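Alpha-glucosidase (Bacteroides thetaiotaomicron, PDB 5XFM) hydrolyses beta-L-arabinopyranosides and alpha-galactosides as a bifunctional, calcium-containing glycoside hydrolase of family 97. Local coordinates at residues Y40-N45 with R261-G266; T153-P158 with Y177-P182; Y193-L198 with V207-T212. The protein carries 1 engineered substitution. All coordinates share one frame; numbering follows the deposited sequence.

Contact 1: Y40-N45 with R261-G266; sequences YSVSYN and RTITVG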
# COMPACT_ATOMS: atom_id res chain seq x y z
N TYR A 40 -0.42 1.82 27.06
CA TYR A 40 0.55 0.76 26.82
C TYR A 40 1.88 1.41 26.47
O TYR A 40 1.93 2.60 26.17
CB TYR A 40 0.09 -0.17 25.69
CG TYR A 40 0.12 0.47 24.33
CD1 TYR A 40 -0.87 1.35 23.93
CD2 TYR A 40 1.14 0.19 23.42
CE1 TYR A 40 -0.86 1.95 22.69
CE2 TYR A 40 1.17 0.78 22.17
CZ TYR A 40 0.16 1.66 21.82
OH TYR A 40 0.18 2.26 20.58
N SER A 41 2.97 0.65 26.53
CA SER A 41 4.26 1.15 26.08
C SER A 41 5.02 0.03 25.37
O SER A 41 4.76 -1.15 25.60
CB SER A 41 5.09 1.70 27.24
OG SER A 41 5.50 0.66 28.10
N VAL A 42 5.94 0.41 24.49
CA VAL A 42 6.67 -0.56 23.68
C VAL A 42 8.17 -0.36 23.73
O VAL A 42 8.67 0.75 23.56
CB VAL A 42 6.21 -0.52 22.21
CG1 VAL A 42 7.04 -1.47 21.35
CG2 VAL A 42 4.73 -0.85 22.11
N SER A 43 8.89 -1.45 23.96
CA SER A 43 10.35 -1.42 23.94
C SER A 43 10.91 -2.45 22.98
O SER A 43 10.27 -3.47 22.70
CB SER A 43 10.89 -1.65 25.36
OG SER A 43 10.97 -3.03 25.65
N TYR A 44 12.10 -2.19 22.45
CA TYR A 44 12.80 -3.14 21.60
C TYR A 44 14.27 -3.18 21.98
O TYR A 44 14.93 -2.14 21.99
CB TYR A 44 12.66 -2.77 20.12
CG TYR A 44 13.11 -3.89 19.20
CD1 TYR A 44 14.43 -3.98 18.78
CD2 TYR A 44 12.22 -4.87 18.78
CE1 TYR A 44 14.85 -5.00 17.95
CE2 TYR A 44 12.63 -5.89 17.96
CZ TYR A 44 13.94 -5.96 17.55
OH TYR A 44 14.34 -6.99 16.72
N ASN A 45 14.78 -4.38 22.26
CA ASN A 45 16.11 -4.56 22.86
C ASN A 45 16.40 -3.63 24.03
O ASN A 45 17.53 -3.16 24.20
CB ASN A 45 17.21 -4.38 21.80
CG ASN A 45 17.42 -5.63 20.97
OD1 ASN A 45 17.09 -6.74 21.40
ND2 ASN A 45 17.96 -5.46 19.77
N ARG A 261 -4.82 -2.21 14.96
CA ARG A 261 -3.80 -1.16 14.96
C ARG A 261 -2.44 -1.85 14.91
O ARG A 261 -2.19 -2.76 15.70
CB ARG A 261 -3.91 -0.34 16.23
CG ARG A 261 -5.32 0.08 16.60
CD ARG A 261 -5.90 1.01 15.60
NE ARG A 261 -7.32 1.27 15.78
CZ ARG A 261 -8.18 1.34 14.76
NH1 ARG A 261 -7.76 1.14 13.52
NH2 ARG A 261 -9.46 1.58 14.98
N THR A 262 -1.56 -1.43 14.01
CA THR A 262 -0.31 -2.15 13.83
C THR A 262 0.94 -1.31 14.08
O THR A 262 1.04 -0.16 13.64
CB THR A 262 -0.21 -2.75 12.41
OG1 THR A 262 -0.03 -1.70 11.45
CG2 THR A 262 -1.49 -3.54 12.07
N ILE A 263 1.89 -1.91 14.78
CA ILE A 263 3.17 -1.28 15.09
C ILE A 263 4.33 -2.19 14.67
O ILE A 263 4.57 -3.22 15.29
CB ILE A 263 3.30 -0.99 16.59
CG1 ILE A 263 2.04 -0.31 17.12
CG2 ILE A 263 4.54 -0.15 16.86
CD1 ILE A 263 2.01 -0.18 18.64
N THR A 264 5.03 -1.81 13.61
CA THR A 264 6.18 -2.58 13.16
C THR A 264 7.43 -1.91 13.72
O THR A 264 7.74 -0.78 13.38
CB THR A 264 6.26 -2.65 11.63
OG1 THR A 264 5.07 -3.26 11.13
CG2 THR A 264 7.48 -3.44 11.18
N VAL A 265 8.16 -2.60 14.58
CA VAL A 265 9.24 -1.95 15.31
C VAL A 265 10.53 -2.76 15.18
O VAL A 265 10.49 -3.98 15.16
CB VAL A 265 8.85 -1.72 16.79
CG1 VAL A 265 8.09 -2.91 17.32
CG2 VAL A 265 10.08 -1.41 17.66
N GLY A 266 11.66 -2.07 15.06
CA GLY A 266 12.94 -2.77 15.05
C GLY A 266 14.10 -1.84 15.32
O GLY A 266 13.92 -0.64 15.43
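Y44, V42 and Y40 face V265, G266 and I263 across the core of a beta sandwich. Strands 39-44 and 256-266 belong to different antiparallel sheets of the N-terminal domain, whose family is grouped with the galactose mutarotase clan. Their segment axes come within 7.6 Å, and their N-to-C directions differ by 33°. No hydrogen bond crosses between the two segments, so shape does the work. I263 is one bump. Its CD1 rises to the hydroxyl end of Y40, 3.6 Å from OH, and also touches CE2. It meets that ring obliquely. The I263 chain is extended to CD1, which carries the methyl up to the tyrosine. The Y40 hydroxyl is itself tied to the backbone oxygen of G145. V42 is the bump from the other sheet. Its two methyls divide between two neighbours: CG2 looks to I263 CD1 at 4.5 Å, and CG1 looks to V265 CG1 at 4.4 Å. CG2 also lies at the edge of the Y40 ring, in its plane. V265 then answers with CG2, which sits 3.8 Å from Y44 CB. Beyond it comes G266, which has no side chain, and the Y44 ring covers it. CG of Y44 stands opposite the backbone N (chi1 -168°), which lays a ring face over the glycine. Replacing Y44 by an alanine is likely to uncover G266 and open a gap at this end of the sandwich. G266 CA makes a CH-pi contact there, 4.0 Å from the Y44 ring centroid and only 5° off the ring normal.

Contact 2: T153-P158 with Y177-P182; sequences TTFLCP and YKADAP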
# COMPACT_ATOMS: atom_id res chain seq x y z
N THR A 153 12.05 11.47 14.95
CA THR A 153 11.68 12.21 13.73
C THR A 153 10.69 11.41 12.87
O THR A 153 10.47 10.22 13.09
CB THR A 153 12.91 12.60 12.89
OG1 THR A 153 13.72 11.45 12.65
CG2 THR A 153 13.73 13.66 13.63
N THR A 154 10.09 12.07 11.89
CA THR A 154 8.95 11.50 11.18
C THR A 154 9.07 11.53 9.65
O THR A 154 9.71 12.41 9.09
CB THR A 154 7.64 12.23 11.57
OG1 THR A 154 7.58 13.48 10.87
CG2 THR A 154 7.59 12.51 13.07
N PHE A 155 8.44 10.56 9.00
CA PHE A 155 8.35 10.48 7.55
C PHE A 155 6.87 10.32 7.19
O PHE A 155 6.39 9.20 6.99
CB PHE A 155 9.17 9.31 6.99
CG PHE A 155 10.65 9.38 7.30
CD1 PHE A 155 11.12 9.18 8.59
CD2 PHE A 155 11.57 9.61 6.29
CE1 PHE A 155 12.47 9.23 8.87
CE2 PHE A 155 12.93 9.66 6.57
CZ PHE A 155 13.38 9.47 7.86
N LEU A 156 6.17 11.44 7.10
CA LEU A 156 4.71 11.45 6.97
C LEU A 156 4.20 12.22 5.75
O LEU A 156 4.81 13.20 5.32
CB LEU A 156 4.08 12.06 8.22
CG LEU A 156 4.63 11.59 9.57
CD1 LEU A 156 4.08 12.43 10.73
CD2 LEU A 156 4.27 10.14 9.77
N CYS A 157 3.07 11.79 5.22
CA CYS A 157 2.33 12.58 4.24
C CYS A 157 0.97 12.93 4.84
O CYS A 157 0.30 12.09 5.45
CB CYS A 157 2.17 11.83 2.92
SG CYS A 157 1.25 10.28 3.04
N PRO A 158 0.55 14.19 4.66
CA PRO A 158 -0.64 14.69 5.34
C PRO A 158 -1.93 14.22 4.71
O PRO A 158 -1.96 13.86 3.53
CB PRO A 158 -0.50 16.20 5.18
CG PRO A 158 0.14 16.33 3.82
CD PRO A 158 1.13 15.20 3.75
N TYR A 177 5.57 13.65 1.04
CA TYR A 177 6.24 13.37 2.31
C TYR A 177 7.27 14.42 2.69
O TYR A 177 7.74 15.18 1.84
CB TYR A 177 6.95 12.01 2.25
CG TYR A 177 6.05 10.81 2.15
CD1 TYR A 177 5.55 10.40 0.91
CD2 TYR A 177 5.74 10.05 3.27
CE1 TYR A 177 4.74 9.29 0.80
CE2 TYR A 177 4.93 8.93 3.18
CZ TYR A 177 4.43 8.56 1.94
OH TYR A 177 3.63 7.45 1.82
N LYS A 178 7.59 14.47 3.98
CA LYS A 178 8.77 15.16 4.49
C LYS A 178 9.65 14.15 5.23
O LYS A 178 9.17 13.41 6.10
CB LYS A 178 8.40 16.31 5.42
CG LYS A 178 7.59 17.42 4.78
CD LYS A 178 7.54 18.64 5.70
CE LYS A 178 6.66 18.38 6.92
NZ LYS A 178 6.64 19.51 7.90
N ALA A 179 10.93 14.10 4.88
CA ALA A 179 11.82 13.12 5.48
C ALA A 179 12.48 13.68 6.73
O ALA A 179 12.94 14.82 6.73
CB ALA A 179 12.88 12.66 4.48
N ASP A 180 12.54 12.87 7.78
CA ASP A 180 13.15 13.26 9.04
C ASP A 180 12.67 14.61 9.55
O ASP A 180 13.45 15.44 10.00
CB ASP A 180 14.68 13.24 8.90
CG ASP A 180 15.27 11.89 9.25
OD1 ASP A 180 15.00 11.40 10.37
OD2 ASP A 180 15.97 11.30 8.41
N ALA A 181 11.36 14.83 9.45
CA ALA A 181 10.74 16.04 9.96
C ALA A 181 10.67 16.01 11.49
O ALA A 181 10.55 14.94 12.08
CB ALA A 181 9.35 16.20 9.38
N PRO A 182 10.77 17.18 12.13
CA PRO A 182 10.54 17.22 13.57
C PRO A 182 9.11 16.82 13.89
O PRO A 182 8.22 17.05 13.06
CB PRO A 182 10.81 18.69 13.94
CG PRO A 182 11.51 19.29 12.76
CD PRO A 182 11.09 18.50 11.56
O HOH W 1 6.40 15.52 11.89
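D180 OD1 is gripped by two groups: T153 OG1 donates to it at 2.6 Å, nearly in line with the C-O bond, and R200 makes a salt bridge to it. The other oxygen, OD2, takes a hydrogen bond from Y563 of the C-terminal sheet. D180 belongs to a G1 beta bulge, in which D180 and A181 both face T154. Its positive phi (50°) fits the first bulge position. T154 N bonds to A181 O at 2.9 Å, and A181 N returns to T154 O, both in the carbonyl plane. Strand 178-182 is the outermost strand on this side of its sheet. The F155 ring packs against the bulge. One face of its ring lies under the peptide between A179 and D180, with D180 N 3.4 Å above the ring plane, over the centre. F155 CE2 also touches A179 CB. At the other end C157 sits on one face of the Y177 ring. Its CB is over the centre, and SG (chi1 62°) lies toward the hydroxyl end, a sulfur-aromatic contact at 4.2 Å from the centroid. On the T154 side one water donates to P182 O and bonds T154 OG1, at 2.6 Å from P182 O.

Contact 3: Y193-L198 with V207-T212; sequences YTFPCL and VLVSET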
# COMPACT_ATOMS: atom_id res chain seq x y z
N TYR A 193 -2.27 12.88 9.43
CA TYR A 193 -1.54 12.13 8.41
C TYR A 193 -2.20 10.79 8.09
O TYR A 193 -2.78 10.16 8.97
CB TYR A 193 -0.10 11.90 8.88
CG TYR A 193 0.52 13.14 9.46
CD1 TYR A 193 1.17 14.06 8.65
CD2 TYR A 193 0.44 13.41 10.82
CE1 TYR A 193 1.73 15.21 9.18
CE2 TYR A 193 1.00 14.55 11.36
CZ TYR A 193 1.64 15.44 10.54
OH TYR A 193 2.19 16.57 11.07
N THR A 194 -2.11 10.36 6.84
CA THR A 194 -2.69 9.07 6.48
C THR A 194 -1.68 7.94 6.64
O THR A 194 -0.47 8.16 6.49
CB THR A 194 -3.25 9.06 5.05
OG1 THR A 194 -2.20 9.31 4.11
CG2 THR A 194 -4.35 10.10 4.91
N PHE A 195 -2.18 6.75 6.96
CA PHE A 195 -1.37 5.56 7.13
C PHE A 195 -0.73 5.13 5.82
O PHE A 195 -1.24 5.47 4.75
CB PHE A 195 -2.21 4.40 7.71
CG PHE A 195 -2.63 4.60 9.14
CD1 PHE A 195 -1.71 4.93 10.12
CD2 PHE A 195 -3.97 4.46 9.50
CE1 PHE A 195 -2.09 5.11 11.43
CE2 PHE A 195 -4.36 4.64 10.82
CZ PHE A 195 -3.42 4.96 11.78
N PRO A 196 0.41 4.43 5.89
CA PRO A 196 1.16 4.15 7.13
C PRO A 196 2.10 5.29 7.47
O PRO A 196 2.34 6.17 6.64
CB PRO A 196 1.92 2.86 6.79
CG PRO A 196 2.18 2.99 5.31
CD PRO A 196 0.95 3.66 4.75
N CYS A 197 2.62 5.27 8.69
CA CYS A 197 3.41 6.39 9.19
C CYS A 197 4.74 5.92 9.77
O CYS A 197 4.76 5.11 10.70
CB CYS A 197 2.61 7.14 10.25
SG CYS A 197 1.05 7.77 9.63
N LEU A 198 5.84 6.43 9.23
CA LEU A 198 7.17 5.98 9.62
C LEU A 198 7.84 6.94 10.60
O LEU A 198 7.83 8.15 10.41
CB LEU A 198 8.06 5.78 8.38
CG LEU A 198 9.46 5.24 8.66
CD1 LEU A 198 9.40 3.85 9.34
CD2 LEU A 198 10.29 5.16 7.40
N VAL A 207 9.94 2.69 13.80
CA VAL A 207 8.56 2.30 14.07
C VAL A 207 7.63 2.68 12.90
O VAL A 207 7.64 3.81 12.44
CB VAL A 207 8.04 2.96 15.35
CG1 VAL A 207 6.54 2.70 15.50
CG2 VAL A 207 8.82 2.46 16.57
N LEU A 208 6.84 1.73 12.41
CA LEU A 208 5.82 2.01 11.40
C LEU A 208 4.42 1.76 11.96
O LEU A 208 4.08 0.64 12.35
CB LEU A 208 6.03 1.14 10.17
CG LEU A 208 5.07 1.37 9.01
CD1 LEU A 208 5.38 2.67 8.25
CD2 LEU A 208 5.05 0.17 8.08
N VAL A 209 3.61 2.81 12.00
CA VAL A 209 2.24 2.74 12.51
C VAL A 209 1.23 2.61 11.37
O VAL A 209 1.26 3.40 10.42
CB VAL A 209 1.90 3.98 13.36
CG1 VAL A 209 0.43 4.01 13.72
CG2 VAL A 209 2.78 4.02 14.61
N SER A 210 0.36 1.61 11.43
CA SER A 210 -0.68 1.49 10.41
C SER A 210 -1.93 0.81 10.97
O SER A 210 -2.10 0.73 12.18
CB SER A 210 -0.16 0.71 9.20
OG SER A 210 -0.95 0.98 8.06
N GLU A 211 -2.80 0.36 10.09
CA GLU A 211 -3.97 -0.41 10.52
C GLU A 211 -4.35 -1.40 9.43
O GLU A 211 -4.13 -1.16 8.24
CB GLU A 211 -5.14 0.51 10.85
CG GLU A 211 -5.88 1.02 9.63
CD GLU A 211 -7.09 1.88 9.97
OE1 GLU A 211 -7.65 1.71 11.07
OE2 GLU A 211 -7.46 2.73 9.13
N THR A 212 -4.95 -2.52 9.84
CA THR A 212 -5.38 -3.52 8.87
C THR A 212 -6.69 -4.18 9.28
O THR A 212 -7.11 -4.10 10.44
CB THR A 212 -4.31 -4.60 8.67
OG1 THR A 212 -4.69 -5.45 7.58
CG2 THR A 212 -4.15 -5.43 9.94
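F195 and V209 form the apolar centre: CE1 of the ring meets V209 CG1 at 3.6 Å, and the two side chains pass at a slant. V209 CG1 is held opposite its backbone N (chi1 172°), which brings it to the ring. One face of F195 lies over the backbone of the facing strand. S210 CA makes a CH-pi contact there, 4.0 Å from the centroid. P196 follows F195 through a cis peptide bond. The proline CB packs on L208 CD1 at 3.8 Å and also touches S210 OG. From here the chain enters a beta hairpin, strand 197-200 with strand 206-212. C197 and V209 are an antiparallel hydrogen-bonded pair, with both N-to-O bonds at 2.9 Å. The bond from C197 N lies in the carbonyl plane of V209, while V209 N is tilted 17° from the plane of the C197 carbonyl. L198 and L208 form the next, non-hydrogen-bonded pair and share the opposite face from C197 and V209. L208 CD1 leans over the C197 carbonyl and touches L198 CB. L198 CD1 rests by V207 O at 3.6 Å. The polar edge is E211. The E211 side chain crosses F195 at about a right angle, with CG and the carboxylate near CD2 and CE2 and the carboxylate plane turned 60° from the ring. OE2 is 3.9 Å from F195 CD2. The carboxylate is well supplied with partners: OE1 has a salt bridge to R261, and OE2 has R439 and the backbone N of S221. Strand 206-212 is flanked on its other side by strand 256-266, where V207 packs on I263 and S210 on T262. Strand 197-200 is flanked by strand 153-156, while F195 and C197 touch L223 of strand 222-223.

How the contacts relate
All three contacts share one antiparallel sheet, in the order 256-266, 206-212, 197-200, 153-156, 178-182. Contact 3 sits between the others, its centre about 12 Å from the centres of both. Contacts 1 and 2 do not touch: their nearest atoms are about 11 Å apart. Toward contact 1 the seam has a probable hydrogen bond from L208 N to T264 O (2.8 Å). Toward contact 2, F155 N probably bonds L198 O at 2.9 Å. Contact 1 alone crosses to the second sheet. E174, a calcium ligand, lies in the loop between the two segments of contact 2. E452 and E458 of the barrel domain also bind the ion, which probably marks the active site.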